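Long-range contacts in biogenic amine-binding protein (Rhodnius prolixus, PDB 4GE1), which binds biogenic amines such as serotonin and norepinephrine in the saliva of a blood-feeding insect, captured here as its tryptamine complex: residues S75-S80 / Y89-V94; K55-F60 / K186-S191; N15-F20 / H48-D53. All coordinates share one frame; numbering follows the deposited sequence.

Contact 1. Residues S75-S80 / Y89-V94; sequences SFAKVS and YTAKNV
Phe76 and Lys92 pair through both of their backbone amides, the hydrogen-bonded pair of two antiparallel strands. Phe76 N gives its hydrogen to Lys92 O at 2.9 Å, an almost straight bond (171°), and Lys92 N returns one to Phe76 O at 3.1 Å. The adjoining residues, Ser75 and Asn93, form a non-hydrogen-bonded pair, where Ser75 CA leans on Lys92 O through a CA-H...O contact of 3.4 Å.

Where these two backbones exchange no bond, the side chains do. Asn93 ND2 donates to Ser75 OG at 2.9 Å with the oxygen close to the amide plane. A chi1 of 179° swings the amide of Asn93 toward Ser75; ND2 also bonds to Asp73, and OD1 to Arg106, both residues of the tryptamine pocket. Serine and asparagine suit this buried polar patch: the hydroxyl is small enough for the space beside Asn93, and the amide can both donate and accept.

The strands form a hairpin in the antiparallel barrel of a lipocalin, and alternation sorts their residues. Ser75, Ala77, Tyr89, Ala91 and Asn93 face the interior, whereas Phe76, Lys92 and Val94 lie on the outer side.

Apolar contacts follow the same division. Inside, Ala77 CB lies 4.2 Å from Ala91 CB and 4.1 Å from Tyr89 CD1; alanine methyls are small enough to lie beside the large ring, whose hydroxyl is bonded to Glu58 and which itself touches the ligand. Outside, Val94 CG2 meets the edge of the Phe76 ring, 3.7 Å from CE1, while Tyr195 of the C-terminal tail packs against that ring.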
loop_
_atom_site.group_PDB
_atom_site.type_symbol
_atom_site.label_atom_id
_atom_site.label_comp_id
_atom_site.label_asym_id
_atom_site.label_seq_id
_atom_site.Cartn_x
_atom_site.Cartn_y
_atom_site.Cartn_z
ATOM N N SER A 75 -4.515 -1.862 -7.609
ATOM C CA SER A 75 -3.350 -1.528 -8.416
ATOM C C SER A 75 -3.067 -2.622 -9.429
ATOM O O SER A 75 -3.025 -3.810 -9.082
ATOM C CB SER A 75 -2.118 -1.317 -7.545
ATOM O OG SER A 75 -2.273 -0.181 -6.730
ATOM N N PHE A 76 -2.868 -2.211 -10.678
ATOM C CA PHE A 76 -2.486 -3.132 -11.740
ATOM C C PHE A 76 -1.109 -2.734 -12.248
ATOM O O PHE A 76 -0.870 -1.562 -12.564
ATOM C CB PHE A 76 -3.463 -3.055 -12.912
ATOM C CG PHE A 76 -4.896 -3.275 -12.533
ATOM C CD1 PHE A 76 -5.667 -2.229 -12.050
ATOM C CD2 PHE A 76 -5.485 -4.521 -12.694
ATOM C CE1 PHE A 76 -7.001 -2.424 -11.716
ATOM C CE2 PHE A 76 -6.815 -4.730 -12.360
ATOM C CZ PHE A 76 -7.577 -3.680 -11.868
ATOM N N ALA A 77 -0.204 -3.702 -12.326
ATOM C CA ALA A 77 1.112 -3.459 -12.903
ATOM C C ALA A 77 1.594 -4.700 -13.624
ATOM O O ALA A 77 0.937 -5.748 -13.598
ATOM C CB ALA A 77 2.105 -3.060 -11.830
ATOM N N LYS A 78 2.739 -4.561 -14.278
ATOM C CA LYS A 78 3.395 -5.674 -14.935
ATOM C C LYS A 78 4.854 -5.660 -14.528
ATOM O O LYS A 78 5.383 -4.623 -14.132
ATOM C CB LYS A 78 3.256 -5.572 -16.455
ATOM C CG LYS A 78 1.813 -5.525 -16.932
ATOM C CD LYS A 78 1.709 -5.467 -18.449
ATOM C CE LYS A 78 1.666 -6.853 -19.060
ATOM N NZ LYS A 78 1.357 -6.787 -20.516
ATOM N N VAL A 79 5.493 -6.818 -14.625
ATOM C CA VAL A 79 6.887 -6.972 -14.243
ATOM C C VAL A 79 7.787 -5.983 -14.981
ATOM O O VAL A 79 8.822 -5.571 -14.457
ATOM C CB VAL A 79 7.371 -8.428 -14.490
ATOM C CG1 VAL A 79 8.888 -8.534 -14.373
ATOM C CG2 VAL A 79 6.698 -9.368 -13.521
ATOM N N SER A 80 7.388 -5.595 -16.188
ATOM C CA SER A 80 8.214 -4.700 -16.996
ATOM C C SER A 80 8.011 -3.239 -16.598
ATOM O O SER A 80 8.565 -2.340 -17.226
ATOM C CB SER A 80 7.942 -4.896 -18.490
ATOM O OG SER A 80 6.583 -4.643 -18.795
ATOM N N TYR A 89 8.324 0.748 -8.839
ATOM C CA TYR A 89 7.495 0.527 -10.013
ATOM C C TYR A 89 6.384 1.551 -10.120
ATOM O O TYR A 89 6.101 2.288 -9.177
ATOM C CB TYR A 89 6.916 -0.901 -10.025
ATOM C CG TYR A 89 5.973 -1.238 -8.881
ATOM C CD1 TYR A 89 4.599 -1.333 -9.091
ATOM C CD2 TYR A 89 6.454 -1.483 -7.601
ATOM C CE1 TYR A 89 3.724 -1.643 -8.047
ATOM C CE2 TYR A 89 5.584 -1.793 -6.549
ATOM C CZ TYR A 89 4.226 -1.875 -6.784
ATOM O OH TYR A 89 3.370 -2.183 -5.751
ATOM N N THR A 90 5.773 1.599 -11.294
ATOM C CA THR A 90 4.592 2.406 -11.509
ATOM C C THR A 90 3.378 1.496 -11.692
ATOM O O THR A 90 3.462 0.423 -12.299
ATOM C CB THR A 90 4.753 3.299 -12.744
ATOM O OG1 THR A 90 6.061 3.885 -12.739
ATOM C CG2 THR A 90 3.708 4.403 -12.735
ATOM N N ALA A 91 2.249 1.926 -11.158
ATOM C CA ALA A 91 1.027 1.154 -11.267
ATOM C C ALA A 91 -0.112 2.069 -11.673
ATOM O O ALA A 91 -0.081 3.275 -11.416
ATOM C CB ALA A 91 0.721 0.460 -9.948
ATOM N N LYS A 92 -1.089 1.502 -12.362
ATOM C CA LYS A 92 -2.363 2.166 -12.557
ATOM C C LYS A 92 -3.226 1.755 -11.365
ATOM O O LYS A 92 -3.416 0.560 -11.098
ATOM C CB LYS A 92 -3.004 1.723 -13.874
ATOM C CG LYS A 92 -4.380 2.328 -14.152
ATOM C CD LYS A 92 -4.356 3.841 -13.977
ATOM C CE LYS A 92 -5.262 4.536 -14.978
ATOM N NZ LYS A 92 -4.745 4.382 -16.363
ATOM N N ASN A 93 -3.712 2.733 -10.615
ATOM C CA ASN A 93 -4.565 2.420 -9.477
ATOM C C ASN A 93 -5.976 2.918 -9.731
ATOM O O ASN A 93 -6.188 4.073 -10.108
ATOM C CB ASN A 93 -3.983 2.966 -8.169
ATOM C CG ASN A 93 -4.870 2.664 -6.958
ATOM O OD1 ASN A 93 -5.764 3.434 -6.630
ATOM N ND2 ASN A 93 -4.615 1.546 -6.293
ATOM N N VAL A 94 -6.932 2.014 -9.559
ATOM C CA VAL A 94 -8.323 2.293 -9.860
ATOM C C VAL A 94 -9.155 2.243 -8.586
ATOM O O VAL A 94 -9.154 1.239 -7.870
ATOM C CB VAL A 94 -8.872 1.270 -10.874
ATOM C CG1 VAL A 94 -10.243 1.698 -11.382
ATOM C CG2 VAL A 94 -7.902 1.111 -12.035
#

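Contact 2. Residues K55-F60 / K186-S191; sequences KIKEVF and KLLKQS. With TSS (2-(1H-indol-3-yl)ethanamine), chain E.
Lys57 points straight from strand 55-64 at the end of helix 181-189. Its CG is anti to the backbone N (chi1 -177°) and the chain beyond stays extended, which carries NZ the full length of the side chain to carbonyls of the helix's last turn. NZ donates to Leu188 O at 3.1 Å, arriving well above the carbonyl plane rather than within it, and more weakly to Leu187 O at 3.2 Å; Gln190 O lies 2.7 Å from the same nitrogen. Glu196 adds a salt bridge from the C-terminal tail.

Val59, two residues on, leaves the same outer face of the barrel. Its branches divide the work: CG1 meets Leu187 CB at 4.0 Å, the two side chains running at about a right angle, and CG2 lies 4.1 Å from Leu188 CD1. A beta-branched residue suits a strand and offers two methyls to the helix.

Phe60 turns the other way, into the pocket, where the tryptamine amine N1 sits 3.0 Å above the centre of its ring, a position that would suit a cation-pi contact if the amine is protonated; the ligand is also hydrogen-bonded to Asp73 and Gln139.

Placing a lysine ammonium among carbonyls at a helix C-terminus probably makes a favourable charge-dipole interaction, with Glu196 balancing the charge.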
loop_
_atom_site.group_PDB
_atom_site.type_symbol
_atom_site.label_atom_id
_atom_site.label_comp_id
_atom_site.label_asym_id
_atom_site.label_seq_id
_atom_site.Cartn_x
_atom_site.Cartn_y
_atom_site.Cartn_z
ATOM N N LYS A 55 1.594 -10.369 -14.642
ATOM C CA LYS A 55 0.732 -9.332 -14.085
ATOM C C LYS A 55 0.822 -9.284 -12.561
ATOM O O LYS A 55 0.845 -10.320 -11.890
ATOM C CB LYS A 55 -0.723 -9.544 -14.516
ATOM C CG LYS A 55 -0.968 -9.382 -16.017
ATOM C CD LYS A 55 -2.442 -9.583 -16.362
ATOM C CE LYS A 55 -2.723 -9.268 -17.829
ATOM N NZ LYS A 55 -3.179 -10.459 -18.619
ATOM N N ILE A 56 0.883 -8.076 -12.012
ATOM C CA ILE A 56 0.766 -7.903 -10.567
ATOM C C ILE A 56 -0.547 -7.199 -10.263
ATOM O O ILE A 56 -0.911 -6.231 -10.925
ATOM C CB ILE A 56 1.969 -7.138 -9.964
ATOM C CG1 ILE A 56 3.240 -7.986 -10.057
ATOM C CG2 ILE A 56 1.711 -6.778 -8.509
ATOM C CD1 ILE A 56 3.957 -7.845 -11.357
ATOM N N LYS A 57 -1.269 -7.696 -9.270
ATOM C CA LYS A 57 -2.590 -7.170 -8.968
ATOM C C LYS A 57 -2.685 -6.983 -7.474
ATOM O O LYS A 57 -2.317 -7.879 -6.725
ATOM C CB LYS A 57 -3.663 -8.152 -9.449
ATOM C CG LYS A 57 -5.093 -7.673 -9.241
ATOM C CD LYS A 57 -6.039 -8.502 -10.102
ATOM C CE LYS A 57 -7.472 -8.025 -10.005
ATOM N NZ LYS A 57 -8.348 -8.862 -10.886
ATOM N N GLU A 58 -3.151 -5.814 -7.032
ATOM C CA GLU A 58 -3.189 -5.522 -5.601
ATOM C C GLU A 58 -4.523 -4.898 -5.218
ATOM O O GLU A 58 -4.885 -3.839 -5.728
ATOM C CB GLU A 58 -2.039 -4.592 -5.206
ATOM C CG GLU A 58 -0.699 -4.938 -5.847
ATOM C CD GLU A 58 0.432 -4.046 -5.355
ATOM O OE1 GLU A 58 0.827 -4.176 -4.177
ATOM O OE2 GLU A 58 0.921 -3.214 -6.151
ATOM N N VAL A 59 -5.253 -5.569 -4.332
ATOM C CA VAL A 59 -6.597 -5.136 -3.982
ATOM C C VAL A 59 -6.654 -4.633 -2.551
ATOM O O VAL A 59 -6.266 -5.350 -1.624
ATOM C CB VAL A 59 -7.620 -6.267 -4.168
ATOM C CG1 VAL A 59 -8.988 -5.821 -3.683
ATOM C CG2 VAL A 59 -7.687 -6.688 -5.632
ATOM N N PHE A 60 -7.130 -3.399 -2.382
ATOM C CA PHE A 60 -7.142 -2.745 -1.072
ATOM C C PHE A 60 -8.551 -2.629 -0.487
ATOM O O PHE A 60 -9.494 -2.254 -1.180
ATOM C CB PHE A 60 -6.529 -1.341 -1.161
ATOM C CG PHE A 60 -5.079 -1.319 -1.608
ATOM C CD1 PHE A 60 -4.752 -1.396 -2.950
ATOM C CD2 PHE A 60 -4.052 -1.176 -0.684
ATOM C CE1 PHE A 60 -3.424 -1.360 -3.365
ATOM C CE2 PHE A 60 -2.715 -1.142 -1.093
ATOM C CZ PHE A 60 -2.405 -1.235 -2.427
ATOM N N LYS A 186 -12.731 -11.753 -3.772
ATOM C CA LYS A 186 -13.563 -11.648 -4.960
ATOM C C LYS A 186 -12.977 -10.726 -6.042
ATOM O O LYS A 186 -12.932 -11.089 -7.219
ATOM C CB LYS A 186 -14.958 -11.172 -4.559
ATOM C CG LYS A 186 -15.995 -11.245 -5.656
ATOM C CD LYS A 186 -17.325 -10.709 -5.149
ATOM C CE LYS A 186 -17.209 -9.231 -4.796
ATOM N NZ LYS A 186 -16.952 -8.399 -5.998
ATOM N N LEU A 187 -12.541 -9.529 -5.656
ATOM C CA LEU A 187 -12.019 -8.594 -6.649
ATOM C C LEU A 187 -10.692 -9.083 -7.231
ATOM O O LEU A 187 -10.397 -8.869 -8.410
ATOM C CB LEU A 187 -11.897 -7.175 -6.071
ATOM C CG LEU A 187 -13.227 -6.441 -5.852
ATOM C CD1 LEU A 187 -13.013 -5.058 -5.284
ATOM C CD2 LEU A 187 -14.008 -6.360 -7.153
ATOM N N LEU A 188 -9.904 -9.763 -6.410
ATOM C CA LEU A 188 -8.629 -10.288 -6.869
ATOM C C LEU A 188 -8.827 -11.280 -8.016
ATOM O O LEU A 188 -8.026 -11.327 -8.956
ATOM C CB LEU A 188 -7.876 -10.954 -5.719
ATOM C CG LEU A 188 -6.436 -11.371 -6.029
ATOM C CD1 LEU A 188 -5.486 -10.199 -5.832
ATOM C CD2 LEU A 188 -6.026 -12.542 -5.149
ATOM N N LYS A 189 -9.894 -12.067 -7.941
ATOM C CA LYS A 189 -10.149 -13.081 -8.961
ATOM C C LYS A 189 -10.968 -12.535 -10.141
ATOM O O LYS A 189 -10.912 -13.068 -11.246
ATOM C CB LYS A 189 -10.811 -14.318 -8.343
ATOM C CG LYS A 189 -10.911 -15.500 -9.295
ATOM C CD LYS A 189 -10.841 -16.828 -8.556
ATOM C CE LYS A 189 -11.967 -16.971 -7.543
ATOM N NZ LYS A 189 -11.946 -18.306 -6.879
ATOM N N GLN A 190 -11.705 -11.455 -9.896
ATOM C CA GLN A 190 -12.529 -10.805 -10.915
ATOM C C GLN A 190 -11.723 -10.294 -12.110
ATOM O O GLN A 190 -10.601 -9.807 -11.952
ATOM C CB GLN A 190 -13.278 -9.633 -10.282
ATOM C CG GLN A 190 -14.308 -8.974 -11.180
ATOM C CD GLN A 190 -15.436 -8.360 -10.377
ATOM O OE1 GLN A 190 -15.971 -8.993 -9.464
ATOM N NE2 GLN A 190 -15.791 -7.117 -10.697
ATOM N N SER A 191 -12.306 -10.386 -13.305
ATOM C CA SER A 191 -11.640 -9.891 -14.509
ATOM C C SER A 191 -11.841 -8.386 -14.707
ATOM O O SER A 191 -12.940 -7.876 -14.517
ATOM C CB SER A 191 -12.120 -10.641 -15.756
ATOM O OG SER A 191 -11.478 -10.127 -16.914
HETATM N N1 TSS E . -4.078 1.768 -1.984
HETATM C CA TSS E . -3.484 3.027 -2.365
HETATM C CB TSS E . -2.291 3.480 -1.583
HETATM C CG TSS E . -1.312 2.440 -1.138
HETATM C CD1 TSS E . -1.093 2.014 0.164
HETATM N NE1 TSS E . -0.122 1.078 0.167
HETATM C CE2 TSS E . 0.307 0.860 -1.126
HETATM C CD2 TSS E . -0.407 1.691 -1.951
HETATM C CZ2 TSS E . 1.285 -0.021 -1.664
HETATM C CH2 TSS E . 1.533 -0.032 -3.034
HETATM C CZ3 TSS E . 0.807 0.815 -3.873
HETATM C CE3 TSS E . -0.161 1.676 -3.344
#

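Contact 3. Residues N15-F20 / H48-D53; sequences NKDNFF and HQKTAD
His48 receives the edge of Phe20 on one face of its imidazole: Phe20 CD2 lies 3.6 Å from His48 ND1, the planes are 69° apart, and the pair is edge-to-face. Phe20 CA also rests over the imidazole, a CH-pi contact 3.9 Å from its centroid. A chi1 of 59° sets the His48 ring between its own backbone N and carbonyl carbon, turned toward the short helix. There NE2 makes a weak, bent hydrogen bond of 3.1 Å to Phe19 O, while ND1 is bonded to Glu58. Polar partners at both nitrogens are consistent with a positively charged ring, and histidine suits the place because it offers an aromatic face and two ring nitrogens. The Phe19 ring, which sends CD1 over the centre of the Phe20 face, meets His48 obliquely and completes an aromatic cluster.

This is the lipocalin arrangement in which a short N-terminal helix closes one end of the barrel just before the Gly-X-Trp motif, here Gly22 to Trp24. Trp24 packs against Phe19 and His48, and Arg141 bonds to Phe19 O, probably in the part of the arginine that in lipocalins bonds to the N-terminal helix.

At Gln49 the backbone takes over, with CA 3.4 Å from Phe20 O in a CA-H...O contact. A water then joins the two segments, donating to Phe20 O at 3.1 Å and accepting from Lys50 N at 3.2 Å. The aliphatic part of Lys50 packs on the helix and the residue after it, CB 4.1 Å from Phe20 CB and CD 4.1 Å from Lys16 CB. Its ammonium reaches toward Asp17 in a long, doubtful salt bridge.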
loop_
_atom_site.group_PDB
_atom_site.type_symbol
_atom_site.label_atom_id
_atom_site.label_comp_id
_atom_site.label_asym_id
_atom_site.label_seq_id
_atom_site.Cartn_x
_atom_site.Cartn_y
_atom_site.Cartn_z
ATOM N N ASN A 15 12.855 -9.186 -4.543
ATOM C CA ASN A 15 12.312 -10.505 -4.859
ATOM C C ASN A 15 10.791 -10.453 -4.990
ATOM O O ASN A 15 10.062 -10.559 -4.002
ATOM C CB ASN A 15 12.723 -11.531 -3.803
ATOM C CG ASN A 15 12.419 -12.963 -4.228
ATOM O OD1 ASN A 15 11.368 -13.248 -4.808
ATOM N ND2 ASN A 15 13.348 -13.867 -3.951
ATOM N N LYS A 16 10.320 -10.280 -6.220
ATOM C CA LYS A 16 8.902 -10.111 -6.483
ATOM C C LYS A 16 8.093 -11.319 -6.027
ATOM O O LYS A 16 7.045 -11.175 -5.401
ATOM C CB LYS A 16 8.671 -9.847 -7.971
ATOM C CG LYS A 16 9.427 -8.637 -8.502
ATOM C CD LYS A 16 8.986 -8.298 -9.917
ATOM C CE LYS A 16 9.984 -7.389 -10.602
ATOM N NZ LYS A 16 11.335 -8.012 -10.670
ATOM N N ASP A 17 8.591 -12.511 -6.342
ATOM C CA ASP A 17 7.904 -13.746 -5.989
ATOM C C ASP A 17 7.591 -13.816 -4.498
ATOM O O ASP A 17 6.496 -14.216 -4.112
ATOM C CB ASP A 17 8.739 -14.962 -6.407
ATOM C CG ASP A 17 8.883 -15.082 -7.911
ATOM O OD1 ASP A 17 7.904 -14.796 -8.628
ATOM O OD2 ASP A 17 9.977 -15.467 -8.378
ATOM N N ASN A 18 8.556 -13.427 -3.668
ATOM C CA ASN A 18 8.406 -13.488 -2.214
ATOM C C ASN A 18 7.632 -12.309 -1.638
ATOM O O ASN A 18 7.220 -12.335 -0.478
ATOM C CB ASN A 18 9.773 -13.549 -1.529
ATOM C CG ASN A 18 10.492 -14.864 -1.763
ATOM O OD1 ASN A 18 9.873 -15.887 -2.051
ATOM N ND2 ASN A 18 11.813 -14.843 -1.627
ATOM N N PHE A 19 7.455 -11.259 -2.429
ATOM C CA PHE A 19 6.782 -10.076 -1.915
ATOM C C PHE A 19 5.304 -10.055 -2.288
ATOM O O PHE A 19 4.439 -9.878 -1.426
ATOM C CB PHE A 19 7.473 -8.791 -2.380
ATOM C CG PHE A 19 6.954 -7.547 -1.699
ATOM C CD1 PHE A 19 5.931 -6.805 -2.265
ATOM C CD2 PHE A 19 7.491 -7.125 -0.488
ATOM C CE1 PHE A 19 5.452 -5.656 -1.636
ATOM C CE2 PHE A 19 7.019 -5.987 0.140
ATOM C CZ PHE A 19 5.996 -5.253 -0.433
ATOM N N PHE A 20 5.020 -10.231 -3.572
ATOM C CA PHE A 20 3.646 -10.161 -4.056
ATOM C C PHE A 20 2.888 -11.480 -3.863
ATOM O O PHE A 20 2.461 -12.126 -4.825
ATOM C CB PHE A 20 3.620 -9.723 -5.516
ATOM C CG PHE A 20 4.156 -8.340 -5.741
ATOM C CD1 PHE A 20 5.385 -8.151 -6.356
ATOM C CD2 PHE A 20 3.438 -7.230 -5.317
ATOM C CE1 PHE A 20 5.881 -6.877 -6.567
ATOM C CE2 PHE A 20 3.924 -5.951 -5.521
ATOM C CZ PHE A 20 5.150 -5.771 -6.151
ATOM N N HIS A 48 -2.506 -9.319 -2.569
ATOM C CA HIS A 48 -1.915 -9.210 -3.895
ATOM C C HIS A 48 -1.270 -10.472 -4.460
ATOM O O HIS A 48 -0.985 -11.428 -3.742
ATOM C CB HIS A 48 -0.992 -7.974 -4.008
ATOM C CG HIS A 48 0.149 -7.960 -3.040
ATOM N ND1 HIS A 48 0.927 -6.842 -2.824
ATOM C CD2 HIS A 48 0.650 -8.932 -2.239
ATOM C CE1 HIS A 48 1.857 -7.122 -1.928
ATOM N NE2 HIS A 48 1.710 -8.381 -1.558
ATOM N N GLN A 49 -1.074 -10.470 -5.773
ATOM C CA GLN A 49 -0.526 -11.632 -6.453
ATOM C C GLN A 49 0.270 -11.224 -7.680
ATOM O O GLN A 49 0.045 -10.161 -8.261
ATOM C CB GLN A 49 -1.653 -12.568 -6.887
ATOM C CG GLN A 49 -2.774 -11.826 -7.604
ATOM C CD GLN A 49 -3.663 -12.715 -8.456
ATOM O OE1 GLN A 49 -4.058 -13.818 -8.052
ATOM N NE2 GLN A 49 -3.999 -12.227 -9.647
ATOM N N LYS A 50 1.202 -12.091 -8.055
ATOM C CA LYS A 50 1.903 -12.006 -9.317
ATOM C C LYS A 50 1.637 -13.321 -10.056
ATOM O O LYS A 50 1.979 -14.396 -9.557
ATOM C CB LYS A 50 3.408 -11.839 -9.073
ATOM C CG LYS A 50 4.241 -11.803 -10.358
ATOM C CD LYS A 50 5.744 -11.785 -10.067
ATOM C CE LYS A 50 6.399 -13.145 -10.348
ATOM N NZ LYS A 50 6.370 -13.538 -11.789
ATOM N N THR A 51 1.021 -13.247 -11.232
ATOM C CA THR A 51 0.768 -14.458 -12.009
ATOM C C THR A 51 1.826 -14.682 -13.091
ATOM O O THR A 51 2.651 -13.805 -13.365
ATOM C CB THR A 51 -0.650 -14.479 -12.624
ATOM O OG1 THR A 51 -0.895 -13.255 -13.322
ATOM C CG2 THR A 51 -1.712 -14.669 -11.530
ATOM N N ALA A 52 1.793 -15.859 -13.705
ATOM C CA ALA A 52 2.841 -16.258 -14.634
ATOM C C ALA A 52 2.882 -15.372 -15.876
ATOM O O ALA A 52 3.930 -15.211 -16.506
ATOM C CB ALA A 52 2.676 -17.723 -15.023
ATOM N N ASP A 53 1.737 -14.803 -16.232
ATOM C CA ASP A 53 1.689 -13.873 -17.354
ATOM C C ASP A 53 2.450 -12.586 -17.026
ATOM O O ASP A 53 2.583 -11.707 -17.873
ATOM C CB ASP A 53 0.242 -13.544 -17.724
ATOM C CG ASP A 53 -0.527 -12.910 -16.575
ATOM O OD1 ASP A 53 0.095 -12.596 -15.535
ATOM O OD2 ASP A 53 -1.755 -12.717 -16.711
HETATM O O HOH W 1 1.246 -14.620 -6.147
#

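Strands 43-50, 55-64, 69-78 and 88-96 are consecutive neighbours in the barrel wall, and the three contacts sample them from different sides. Contact 1 is strand against strand, held by backbone bonds and a buried amide-hydroxyl pair. Contact 2, also buried, sets the outer wall against the C-terminal helix through lysine and aliphatic groups; contact 3, partly exposed, plugs the barrel end with aromatics and grades into water and charge toward the solvent side. The two carboxylate oxygens of Glu58 join the three contacts, one turned to contact 1 and the other to contact 3. Tyr89 and Phe60 bring contacts 1 and 2 to the ligand, whereas the side chain of His48 stays about 7 Å from it at the nearest atoms.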